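Low molecular weight protein-tyrosine-phosphatase PtpA (Staphylococcus aureus, PDB 3ROF) catalyses the hydrolysis of phosphotyrosine on proteins to tyrosine and phosphate, and is probably secreted as an effector that counteracts host defences during infection. Local coordinates at residues A[27-30]-A[31-35]; A[53-57]-A[58-62]; A[90-93]-A[94-98]; A[108-112]-A[113-117]. All blocks are in the same frame, centred on the assembly; numbering follows the deposited sequence. Where two conformers were deposited one is given.

How the contacts relate
All four contacts are local, each within one short run of the α/β fold. Contacts 1 and 3 lie on opposite sides of the chain's centre, their centres about 26 Å apart, on helices 19-33 and 92-101. Contact 2 starts helix 57-65 and does not touch contact 1, the nearest atoms being about 9 Å apart. Contacts 3 and 4 do touch: Q92 OE1 bonds to K111 NZ at 2.7 Å, and V95 CG2 lies 3.8 Å from K111 CG. The probable active site is closest to contact 3, where the D91 side chain comes within about 3 Å of that of R19. Contact 2 approaches it too, the H56 side chain about 7 Å from that of D125.

Contact 1 of 4, residues A[27-30]-A[31-35]; sequences MRQR and LKDRN
Q29 and D33, one turn apart near the C-terminal end of helix 19-33, are joined by a side-chain hydrogen bond from Q29 NE2 to D33 OD1 of 2.9 Å. The bond is bent, with an N-H...O angle of 138°. OD1 lies close to the Q29 amide plane, yet the donor meets it from above the carboxylate, 39° out of its plane. The bend of the glutamine chain at chi2 (66°) turns the amide forward, toward D33. Water also bonds to both ends of the amide: one molecule donates to Q29 OE1 at 2.9 Å, another accepts from NE2. D33 OD2 accepts from a third water at 2.7 Å. That water accepts from R30 NH1 at 3.1 Å, in the plane of the guanidinium, and so bridges charges whose nearest atoms, R30 NH1 and D33 OD2, are 5.1 Å apart.

R34 CD packs 3.8 Å from R30 NE, and the two guanidinium planes stand nearly perpendicular. Both arginines form salt bridges to D144 on helix 132-153, and R34 adds D148. The buried flank is apolar: M27 CG meets L31 CD1 at 4.0 Å, and both side chains touch V41 of strand 39-45. Backbone bonds run from L31 N to M27 O, D33 N to Q29 O and R34 N to R30 O; a Schellman motif closes the helix at N35, with positive phi and N35 N bonded back to K32 O. The chemistry implies a divided surface: Q29 and D33 held partly through water, R30 and R34 paired with acids that probably offset much of their charge.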
loop_
_atom_site.group_PDB
_atom_site.type_symbol
_atom_site.label_atom_id
_atom_site.label_comp_id
_atom_site.label_asym_id
_atom_site.label_seq_id
_atom_site.Cartn_x
_atom_site.Cartn_y
_atom_site.Cartn_z
ATOM N N MET A 27 7.958 1.706 -0.721
ATOM C CA MET A 27 8.094 1.688 0.727
ATOM C C MET A 27 9.197 0.732 1.180
ATOM O O MET A 27 10.042 1.087 2.018
ATOM C CB MET A 27 6.750 1.283 1.350
ATOM C CG MET A 27 6.701 1.266 2.864
ATOM S SD MET A 27 6.596 2.942 3.497
ATOM C CE MET A 27 6.097 2.589 5.192
ATOM N N ARG A 28 9.200 -0.481 0.598
ATOM C CA ARG A 28 10.239 -1.443 0.967
ATOM C C ARG A 28 11.632 -0.892 0.675
ATOM O O ARG A 28 12.549 -1.000 1.508
ATOM C CB ARG A 28 10.021 -2.760 0.221
ATOM C CG ARG A 28 11.113 -3.780 0.495
ATOM C CD ARG A 28 10.804 -5.137 -0.162
ATOM N NE ARG A 28 9.621 -5.721 0.457
ATOM C CZ ARG A 28 8.443 -5.909 -0.131
ATOM N NH1 ARG A 28 8.290 -5.744 -1.427
ATOM N NH2 ARG A 28 7.421 -6.285 0.606
ATOM N N GLN A 29 11.821 -0.304 -0.501
ATOM C CA GLN A 29 13.123 0.228 -0.836
ATOM C C GLN A 29 13.478 1.416 0.052
ATOM O O GLN A 29 14.632 1.576 0.434
ATOM C CB GLN A 29 13.170 0.607 -2.317
ATOM C CG GLN A 29 14.547 1.093 -2.732
ATOM C CD GLN A 29 15.603 -0.019 -2.659
ATOM O OE1 GLN A 29 15.384 -1.168 -3.057
ATOM N NE2 GLN A 29 16.781 0.344 -2.165
ATOM N N ARG A 30 12.491 2.262 0.363
ATOM C CA ARG A 30 12.749 3.436 1.166
ATOM C C ARG A 30 13.212 3.008 2.568
ATOM O O ARG A 30 14.137 3.634 3.121
ATOM C CB ARG A 30 11.504 4.336 1.230
ATOM C CG ARG A 30 11.798 5.652 1.932
ATOM C CD ARG A 30 12.915 6.382 1.237
ATOM N NE ARG A 30 13.062 7.753 1.701
ATOM C CZ ARG A 30 13.905 8.593 1.125
ATOM N NH1 ARG A 30 14.709 8.158 0.171
ATOM N NH2 ARG A 30 13.943 9.852 1.522
ATOM N N LEU A 31 12.543 2.017 3.145
ATOM C CA LEU A 31 12.949 1.545 4.451
ATOM C C LEU A 31 14.374 1.009 4.424
ATOM O O LEU A 31 15.162 1.237 5.343
ATOM C CB LEU A 31 12.007 0.442 4.899
ATOM C CG LEU A 31 10.598 0.906 5.245
ATOM C CD1 LEU A 31 9.568 -0.213 5.224
ATOM C CD2 LEU A 31 10.562 1.636 6.599
ATOM N N LYS A 32 14.725 0.283 3.364
ATOM C CA LYS A 32 16.079 -0.209 3.203
ATOM C C LYS A 32 17.074 0.957 3.164
ATOM O O LYS A 32 18.098 0.967 3.857
ATOM C CB LYS A 32 16.156 -1.044 1.932
ATOM C CG LYS A 32 17.474 -1.689 1.700
ATOM C CD LYS A 32 17.493 -2.490 0.402
ATOM C CE LYS A 32 18.853 -3.163 0.201
ATOM N NZ LYS A 32 18.893 -3.987 -1.041
ATOM N N ASP A 33 16.765 1.956 2.356
ATOM C CA ASP A 33 17.641 3.114 2.180
ATOM C C ASP A 33 17.775 3.957 3.459
ATOM O O ASP A 33 18.811 4.611 3.654
ATOM C CB ASP A 33 17.163 3.993 1.012
ATOM C CG ASP A 33 17.356 3.323 -0.339
ATOM O OD1 ASP A 33 18.097 2.318 -0.416
ATOM O OD2 ASP A 33 16.754 3.785 -1.340
ATOM N N ARG A 34 16.745 3.951 4.299
ATOM C CA ARG A 34 16.743 4.645 5.589
ATOM C C ARG A 34 17.235 3.763 6.717
ATOM O O ARG A 34 17.289 4.190 7.872
ATOM C CB ARG A 34 15.359 5.202 5.928
ATOM C CG ARG A 34 14.966 6.368 5.024
ATOM C CD ARG A 34 13.620 6.937 5.334
ATOM N NE ARG A 34 13.595 7.440 6.689
ATOM C CZ ARG A 34 12.560 8.063 7.234
ATOM N NH1 ARG A 34 11.469 8.309 6.546
ATOM N NH2 ARG A 34 12.608 8.436 8.515
ATOM N N ASN A 35 17.658 2.547 6.426
ATOM C CA ASN A 35 18.186 1.645 7.446
ATOM C C ASN A 35 17.199 1.373 8.568
ATOM O O ASN A 35 17.574 1.278 9.739
ATOM C CB ASN A 35 19.522 2.151 7.984
ATOM C CG ASN A 35 20.584 2.124 6.932
ATOM O OD1 ASN A 35 20.823 1.090 6.307
ATOM N ND2 ASN A 35 21.226 3.261 6.710
HETATM O O HOH W 1 17.569 -2.834 -3.943
HETATM O O HOH W 2 19.528 -1.196 -2.168
HETATM O O HOH W 3 14.631 5.495 -1.319
#

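Contact 2 of 4, residues A[53-57]-A[58-62]; sequences EPPHE and GTQKI
H56 turns its ring edge to the first turn of helix 57-65, and ND1 accepts from G58 N at 2.9 Å. The amide nitrogen sits 2° out of the ring plane and the N-H...N angle is 166°, which identifies ND1 as an acceptor. The ring is therefore probably not doubly protonated while this bond holds. The histidine carbonyl serves the same turn: H56 O receives a straight bond from Q60 N at 3.0 Å and a weak one from T59 N.

Packing is tight on the proline side. Q60 carries its amide back along an extended chain, and Q60 NE2 donates to P55 O at 2.8 Å while lying 3.7 Å from P54 CB. Nearby, P55 CB meets T59 CG2 at 3.9 Å. P55 and T59 are buried: P55 touches P21, and T59 OG1 bonds to C18 O, whereas P54 at the outer end is exposed. The H56 ring meets that of F132.

The other flank is exposed and looser, held by charge. E57 and K61 run side by side in the same direction and end in a salt bridge, E57 OE2 to K61 NZ, of 2.7 Å. The lysine comes from the anti side of OE2, 25° out of the carboxylate plane, with K61 CE packed 3.5 Å from E57 CG. The arrangement is that of a helix start with a side-chain N-cap, here at H56, set close to the probable active-site residues R19 and D125.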
loop_
_atom_site.group_PDB
_atom_site.type_symbol
_atom_site.label_atom_id
_atom_site.label_comp_id
_atom_site.label_asym_id
_atom_site.label_seq_id
_atom_site.Cartn_x
_atom_site.Cartn_y
_atom_site.Cartn_z
ATOM N N GLU A 53 -0.716 -12.789 -9.908
ATOM C CA GLU A 53 -0.246 -12.090 -11.105
ATOM C C GLU A 53 0.722 -10.968 -10.769
ATOM O O GLU A 53 0.590 -10.316 -9.730
ATOM C CB GLU A 53 -1.446 -11.514 -11.860
ATOM C CG GLU A 53 -2.453 -12.562 -12.312
ATOM C CD GLU A 53 -1.926 -13.514 -13.363
ATOM O OE1 GLU A 53 -1.030 -13.133 -14.118
ATOM O OE2 GLU A 53 -2.436 -14.647 -13.431
ATOM N N PRO A 54 1.682 -10.706 -11.654
ATOM C CA PRO A 54 2.611 -9.600 -11.417
ATOM C C PRO A 54 1.890 -8.264 -11.543
ATOM O O PRO A 54 0.753 -8.184 -12.009
ATOM C CB PRO A 54 3.672 -9.796 -12.504
ATOM C CG PRO A 54 2.905 -10.490 -13.619
ATOM C CD PRO A 54 1.872 -11.349 -12.966
ATOM N N PRO A 55 2.578 -7.186 -11.146
ATOM C CA PRO A 55 1.951 -5.869 -11.270
ATOM C C PRO A 55 1.658 -5.531 -12.732
ATOM O O PRO A 55 2.239 -6.045 -13.684
ATOM C CB PRO A 55 3.012 -4.922 -10.660
ATOM C CG PRO A 55 3.811 -5.796 -9.729
ATOM C CD PRO A 55 3.885 -7.115 -10.477
ATOM N N HIS A 56 0.763 -4.580 -12.913
ATOM C CA HIS A 56 0.447 -3.994 -14.208
ATOM C C HIS A 56 1.721 -3.500 -14.855
ATOM O O HIS A 56 2.631 -2.990 -14.197
ATOM C CB HIS A 56 -0.538 -2.865 -13.986
ATOM C CG HIS A 56 -1.176 -2.303 -15.212
ATOM N ND1 HIS A 56 -0.521 -1.524 -16.136
ATOM C CD2 HIS A 56 -2.467 -2.360 -15.627
ATOM C CE1 HIS A 56 -1.366 -1.147 -17.075
ATOM N NE2 HIS A 56 -2.551 -1.648 -16.801
ATOM N N GLU A 57 1.770 -3.596 -16.173
ATOM C CA GLU A 57 2.872 -3.059 -16.954
ATOM C C GLU A 57 3.236 -1.650 -16.544
ATOM O O GLU A 57 4.432 -1.329 -16.457
ATOM C CB GLU A 57 2.517 -3.118 -18.452
ATOM C CG GLU A 57 3.435 -2.361 -19.348
ATOM C CD GLU A 57 3.135 -2.524 -20.826
ATOM O OE1 GLU A 57 2.710 -3.621 -21.253
ATOM O OE2 GLU A 57 3.385 -1.554 -21.561
ATOM N N GLY A 58 2.266 -0.774 -16.343
ATOM C CA GLY A 58 2.594 0.611 -15.992
ATOM C C GLY A 58 3.338 0.746 -14.676
ATOM O O GLY A 58 4.193 1.627 -14.534
ATOM N N THR A 59 2.990 -0.102 -13.695
ATOM C CA THR A 59 3.684 -0.089 -12.410
ATOM C C THR A 59 5.068 -0.694 -12.567
ATOM O O THR A 59 6.048 -0.147 -12.065
ATOM C CB THR A 59 2.864 -0.784 -11.335
ATOM O OG1 THR A 59 1.773 0.095 -11.037
ATOM C CG2 THR A 59 3.684 -1.077 -10.102
ATOM N N GLN A 60 5.201 -1.799 -13.307
ATOM C CA GLN A 60 6.528 -2.358 -13.532
ATOM C C GLN A 60 7.430 -1.338 -14.225
ATOM O O GLN A 60 8.599 -1.209 -13.865
ATOM C CB GLN A 60 6.436 -3.622 -14.391
ATOM C CG GLN A 60 5.695 -4.753 -13.719
ATOM C CD GLN A 60 5.864 -6.078 -14.422
ATOM O OE1 GLN A 60 6.938 -6.379 -14.944
ATOM N NE2 GLN A 60 4.789 -6.868 -14.466
ATOM N N LYS A 61 6.898 -0.609 -15.211
ATOM C CA LYS A 61 7.726 0.332 -15.926
ATOM C C LYS A 61 8.225 1.452 -15.010
ATOM O O LYS A 61 9.390 1.844 -15.102
ATOM C CB LYS A 61 6.971 0.931 -17.111
ATOM C CG LYS A 61 6.842 -0.020 -18.272
ATOM C CD LYS A 61 5.970 0.582 -19.393
ATOM C CE LYS A 61 5.985 -0.276 -20.641
ATOM N NZ LYS A 61 5.250 0.428 -21.733
ATOM N N ILE A 62 7.354 1.998 -14.163
ATOM C CA ILE A 62 7.756 3.070 -13.240
ATOM C C ILE A 62 8.778 2.561 -12.267
ATOM O O ILE A 62 9.761 3.255 -12.001
ATOM C CB ILE A 62 6.542 3.526 -12.356
ATOM C CG1 ILE A 62 5.596 4.383 -13.154
ATOM C CG2 ILE A 62 7.007 4.283 -11.083
ATOM C CD1 ILE A 62 6.118 5.789 -13.393
#

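Contact 3 of 4, residues A[90-93]-A[94-98]; sequences MDQS and NVDNI
A capping box between D91 and N94 opens helix 92-101 in the β-α-β unit that links strands 86-89 and 108-111. D91 OD1 accepts from N94 N at 2.9 Å, nearly along its C-O direction. In return, N94 OD1 accepts from D91 N at 2.9 Å, with the donor 46° above the amide's carbonyl plane, and takes a weak bond from M90 N. The first torsion of D91 (chi1 70°) wedges its carboxylate between its own N and carbonyl carbon, turned to the helix start. There D91 OD1 is gripped a second time, by S93 OG at 2.7 Å on its syn side. The other oxygen, OD2, accepts from a water and forms a salt bridge to R19.

One turn along, Q92 NE2 donates to D96 OD1 at 2.8 Å. The carboxylate oxygen lies near the amide plane, but the donor stands 39° above the carboxylate. Q92 OE1 is held by K111 NZ, tying the helix to the next strand. The box thus fixes D91 as a probable second-shell partner of R19, at the active site typical of low molecular weight tyrosine phosphatases.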
loop_
_atom_site.group_PDB
_atom_site.type_symbol
_atom_site.label_atom_id
_atom_site.label_comp_id
_atom_site.label_asym_id
_atom_site.label_seq_id
_atom_site.Cartn_x
_atom_site.Cartn_y
_atom_site.Cartn_z
ATOM N N MET A 90 -5.923 3.268 -0.869
ATOM C CA MET A 90 -5.712 4.293 -1.876
ATOM C C MET A 90 -6.859 5.280 -2.034
ATOM O O MET A 90 -6.597 6.483 -2.201
ATOM C CB MET A 90 -5.368 3.632 -3.209
ATOM C CG MET A 90 -4.101 2.795 -3.121
ATOM S SD MET A 90 -2.655 3.850 -2.869
ATOM C CE MET A 90 -1.530 2.671 -2.193
ATOM N N ASP A 91 -8.095 4.804 -2.021
ATOM C CA ASP A 91 -9.234 5.658 -2.248
ATOM C C ASP A 91 -10.392 5.252 -1.321
ATOM O O ASP A 91 -10.292 4.302 -0.524
ATOM C CB ASP A 91 -9.616 5.674 -3.757
ATOM C CG ASP A 91 -10.206 4.365 -4.273
ATOM O OD1 ASP A 91 -10.827 3.660 -3.481
ATOM O OD2 ASP A 91 -10.025 4.082 -5.493
ATOM N N GLN A 92 -11.459 6.047 -1.358
ATOM C CA GLN A 92 -12.562 5.834 -0.442
ATOM C C GLN A 92 -13.218 4.490 -0.659
ATOM O O GLN A 92 -13.655 3.848 0.313
ATOM C CB GLN A 92 -13.607 6.924 -0.607
ATOM C CG GLN A 92 -14.718 6.843 0.416
ATOM C CD GLN A 92 -14.199 7.008 1.855
ATOM O OE1 GLN A 92 -13.363 7.870 2.123
ATOM N NE2 GLN A 92 -14.700 6.186 2.774
ATOM N N SER A 93 -13.356 4.047 -1.913
ATOM C CA SER A 93 -13.972 2.737 -2.139
ATOM C C SER A 93 -13.155 1.644 -1.480
ATOM O O SER A 93 -13.708 0.674 -0.980
ATOM C CB SER A 93 -14.173 2.470 -3.632
ATOM O OG SER A 93 -12.951 2.210 -4.338
ATOM N N ASN A 94 -11.835 1.796 -1.491
ATOM C CA ASN A 94 -11.004 0.823 -0.826
ATOM C C ASN A 94 -11.268 0.779 0.700
ATOM O O ASN A 94 -11.409 -0.315 1.283
ATOM C CB ASN A 94 -9.519 1.130 -1.046
ATOM C CG ASN A 94 -9.073 1.250 -2.490
ATOM O OD1 ASN A 94 -8.103 1.984 -2.728
ATOM N ND2 ASN A 94 -9.660 0.506 -3.415
ATOM N N VAL A 95 -11.347 1.953 1.331
ATOM C CA VAL A 95 -11.666 2.053 2.762
ATOM C C VAL A 95 -12.989 1.340 3.031
ATOM O O VAL A 95 -13.116 0.494 3.927
ATOM C CB VAL A 95 -11.732 3.513 3.204
ATOM C CG1 VAL A 95 -12.333 3.607 4.620
ATOM C CG2 VAL A 95 -10.339 4.147 3.157
ATOM N N ASP A 96 -13.997 1.693 2.249
ATOM C CA ASP A 96 -15.336 1.149 2.480
ATOM C C ASP A 96 -15.316 -0.367 2.339
ATOM O O ASP A 96 -15.932 -1.122 3.146
ATOM C CB ASP A 96 -16.350 1.730 1.495
ATOM C CG ASP A 96 -16.562 3.234 1.639
ATOM O OD1 ASP A 96 -16.225 3.788 2.699
ATOM O OD2 ASP A 96 -17.084 3.855 0.675
ATOM N N ASN A 97 -14.696 -0.851 1.265
ATOM C CA ASN A 97 -14.722 -2.286 0.989
ATOM C C ASN A 97 -13.899 -3.069 2.040
ATOM O O ASN A 97 -14.296 -4.161 2.443
ATOM C CB ASN A 97 -14.204 -2.613 -0.419
ATOM C CG ASN A 97 -15.040 -2.017 -1.572
ATOM O OD1 ASN A 97 -14.547 -1.982 -2.699
ATOM N ND2 ASN A 97 -16.232 -1.523 -1.306
ATOM N N ILE A 98 -12.751 -2.536 2.461
ATOM C CA ILE A 98 -11.978 -3.155 3.541
ATOM C C ILE A 98 -12.878 -3.357 4.760
ATOM O O ILE A 98 -12.862 -4.435 5.374
ATOM C CB ILE A 98 -10.773 -2.293 3.898
ATOM C CG1 ILE A 98 -9.732 -2.378 2.786
ATOM C CG2 ILE A 98 -10.175 -2.732 5.213
ATOM C CD1 ILE A 98 -8.678 -1.283 2.860
HETATM O O HOH W 4 -10.444 1.566 -6.406
#

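Contact 4 of 4, residues A[108-112]-A[113-117]; sequences QLFKL and LEFSN
F110 and F115 share nearly the same first torsion (chi1 -62° and -63°), each ring carbon CG standing opposite its carbonyl carbon, and from these positions the rings meet in a T-shaped stack. F110 lies one residue before the end of strand 108-111, an outermost strand of the parallel sheet; F115 follows the 3-10 turn into which the strand runs. The ring centroids are 5.2 Å apart and the planes make 75°. F115 presents its edge, with CZ 3.9 Å above the F110 plane and displaced toward the rim. The ring of Y149 on helix 132-153 also meets F110, steeply inclined.

E114 closes the same bend from the polar side. Its extended chain doubles back along the strand, so that OE2 accepts from K111 N at 2.8 Å through the anti lone pair. The same oxygen lies near the plane of the F110 ring, at its edge, and accepts from a water, 2.9 Å from OE2, that also donates to L109 O. In the reverse sense, E114 N donates to K111 O at 3.0 Å. This pairing of backbone and side chain satisfies the K111 amide as the strand ends.

F115 N continues the turn with a bond to L112 O of 3.1 Å, the donor standing above the carbonyl plane. L112 O also accepts from S142 OG, and it rests at the edge of the F115 ring, 3.6 Å from CD2.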
loop_
_atom_site.group_PDB
_atom_site.type_symbol
_atom_site.label_atom_id
_atom_site.label_comp_id
_atom_site.label_asym_id
_atom_site.label_seq_id
_atom_site.Cartn_x
_atom_site.Cartn_y
_atom_site.Cartn_z
ATOM N N GLN A 108 -4.770 -0.100 12.320
ATOM C CA GLN A 108 -5.094 1.295 12.021
ATOM C C GLN A 108 -5.242 1.460 10.515
ATOM O O GLN A 108 -4.328 1.155 9.762
ATOM C CB GLN A 108 -3.986 2.186 12.518
ATOM C CG GLN A 108 -3.842 2.098 14.030
ATOM C CD GLN A 108 -2.686 2.881 14.529
ATOM O OE1 GLN A 108 -2.593 4.068 14.245
ATOM N NE2 GLN A 108 -1.794 2.247 15.274
ATOM N N LEU A 109 -6.376 2.007 10.116
ATOM C CA LEU A 109 -6.711 2.157 8.698
ATOM C C LEU A 109 -6.660 3.633 8.313
ATOM O O LEU A 109 -7.324 4.471 8.925
ATOM C CB LEU A 109 -8.109 1.589 8.474
ATOM C CG LEU A 109 -8.720 1.716 7.072
ATOM C CD1 LEU A 109 -7.880 1.060 6.013
ATOM C CD2 LEU A 109 -10.103 1.144 7.086
ATOM N N PHE A 110 -5.876 3.940 7.284
ATOM C CA PHE A 110 -5.668 5.309 6.779
ATOM C C PHE A 110 -5.809 5.278 5.272
ATOM O O PHE A 110 -5.680 4.222 4.667
ATOM C CB PHE A 110 -4.263 5.796 7.086
ATOM C CG PHE A 110 -3.959 5.875 8.524
ATOM C CD1 PHE A 110 -4.406 6.951 9.265
ATOM C CD2 PHE A 110 -3.165 4.948 9.156
ATOM C CE1 PHE A 110 -4.104 7.067 10.614
ATOM C CE2 PHE A 110 -2.865 5.065 10.538
ATOM C CZ PHE A 110 -3.335 6.124 11.233
ATOM N N LYS A 111 -5.985 6.451 4.658
ATOM C CA LYS A 111 -5.714 6.650 3.237
ATOM C C LYS A 111 -4.292 7.158 3.075
ATOM O O LYS A 111 -3.807 7.932 3.880
ATOM C CB LYS A 111 -6.683 7.646 2.622
ATOM C CG LYS A 111 -8.084 7.129 2.507
ATOM C CD LYS A 111 -8.988 8.254 1.839
ATOM C CE LYS A 111 -10.442 7.894 1.728
ATOM N NZ LYS A 111 -11.120 9.074 1.158
ATOM N N LEU A 112 -3.639 6.728 1.992
ATOM C CA LEU A 112 -2.277 7.129 1.680
ATOM C C LEU A 112 -2.094 8.629 1.800
ATOM O O LEU A 112 -1.092 9.106 2.384
ATOM C CB LEU A 112 -1.907 6.672 0.292
ATOM C CG LEU A 112 -0.483 7.037 -0.164
ATOM C CD1 LEU A 112 0.546 6.199 0.527
ATOM C CD2 LEU A 112 -0.330 6.897 -1.667
ATOM N N LEU A 113 -3.002 9.403 1.205
ATOM C CA LEU A 113 -2.783 10.848 1.091
ATOM C C LEU A 113 -3.047 11.610 2.392
ATOM O O LEU A 113 -2.817 12.823 2.440
ATOM C CB LEU A 113 -3.552 11.401 -0.111
ATOM C CG LEU A 113 -2.999 10.904 -1.460
ATOM C CD1 LEU A 113 -3.908 11.413 -2.580
ATOM C CD2 LEU A 113 -1.564 11.368 -1.722
ATOM N N GLU A 114 -3.474 10.910 3.442
ATOM C CA GLU A 114 -3.490 11.528 4.766
ATOM C C GLU A 114 -2.067 11.885 5.232
ATOM O O GLU A 114 -1.905 12.768 6.082
ATOM C CB GLU A 114 -4.145 10.625 5.805
ATOM C CG GLU A 114 -5.591 10.429 5.593
ATOM C CD GLU A 114 -6.201 9.677 6.732
ATOM O OE1 GLU A 114 -6.365 10.270 7.833
ATOM O OE2 GLU A 114 -6.491 8.494 6.579
ATOM N N PHE A 115 -1.067 11.255 4.623
ATOM C CA PHE A 115 0.343 11.484 4.932
ATOM C C PHE A 115 0.997 12.451 3.941
ATOM O O PHE A 115 2.211 12.572 3.938
ATOM C CB PHE A 115 1.067 10.163 4.973
ATOM C CG PHE A 115 0.545 9.261 6.075
ATOM C CD1 PHE A 115 1.020 9.389 7.379
ATOM C CD2 PHE A 115 -0.441 8.302 5.811
ATOM C CE1 PHE A 115 0.502 8.581 8.381
ATOM C CE2 PHE A 115 -0.966 7.512 6.798
ATOM C CZ PHE A 115 -0.499 7.655 8.092
ATOM N N SER A 116 0.186 13.160 3.161
ATOM C CA SER A 116 0.661 14.005 2.103
ATOM C C SER A 116 0.110 15.421 2.238
ATOM O O SER A 116 -1.035 15.635 2.656
ATOM C CB SER A 116 0.235 13.435 0.747
ATOM O OG SER A 116 0.600 14.282 -0.318
ATOM N N ASN A 117 0.935 16.380 1.822
ATOM C CA ASN A 117 0.481 17.759 1.705
ATOM C C ASN A 117 -0.315 18.025 0.429
ATOM O O ASN A 117 -0.853 19.133 0.271
ATOM C CB ASN A 117 1.653 18.741 1.799
ATOM C CG ASN A 117 2.565 18.718 0.566
ATOM O OD1 ASN A 117 2.246 18.112 -0.458
ATOM N ND2 ASN A 117 3.719 19.382 0.673
HETATM O O HOH W 5 -8.265 7.379 8.573
#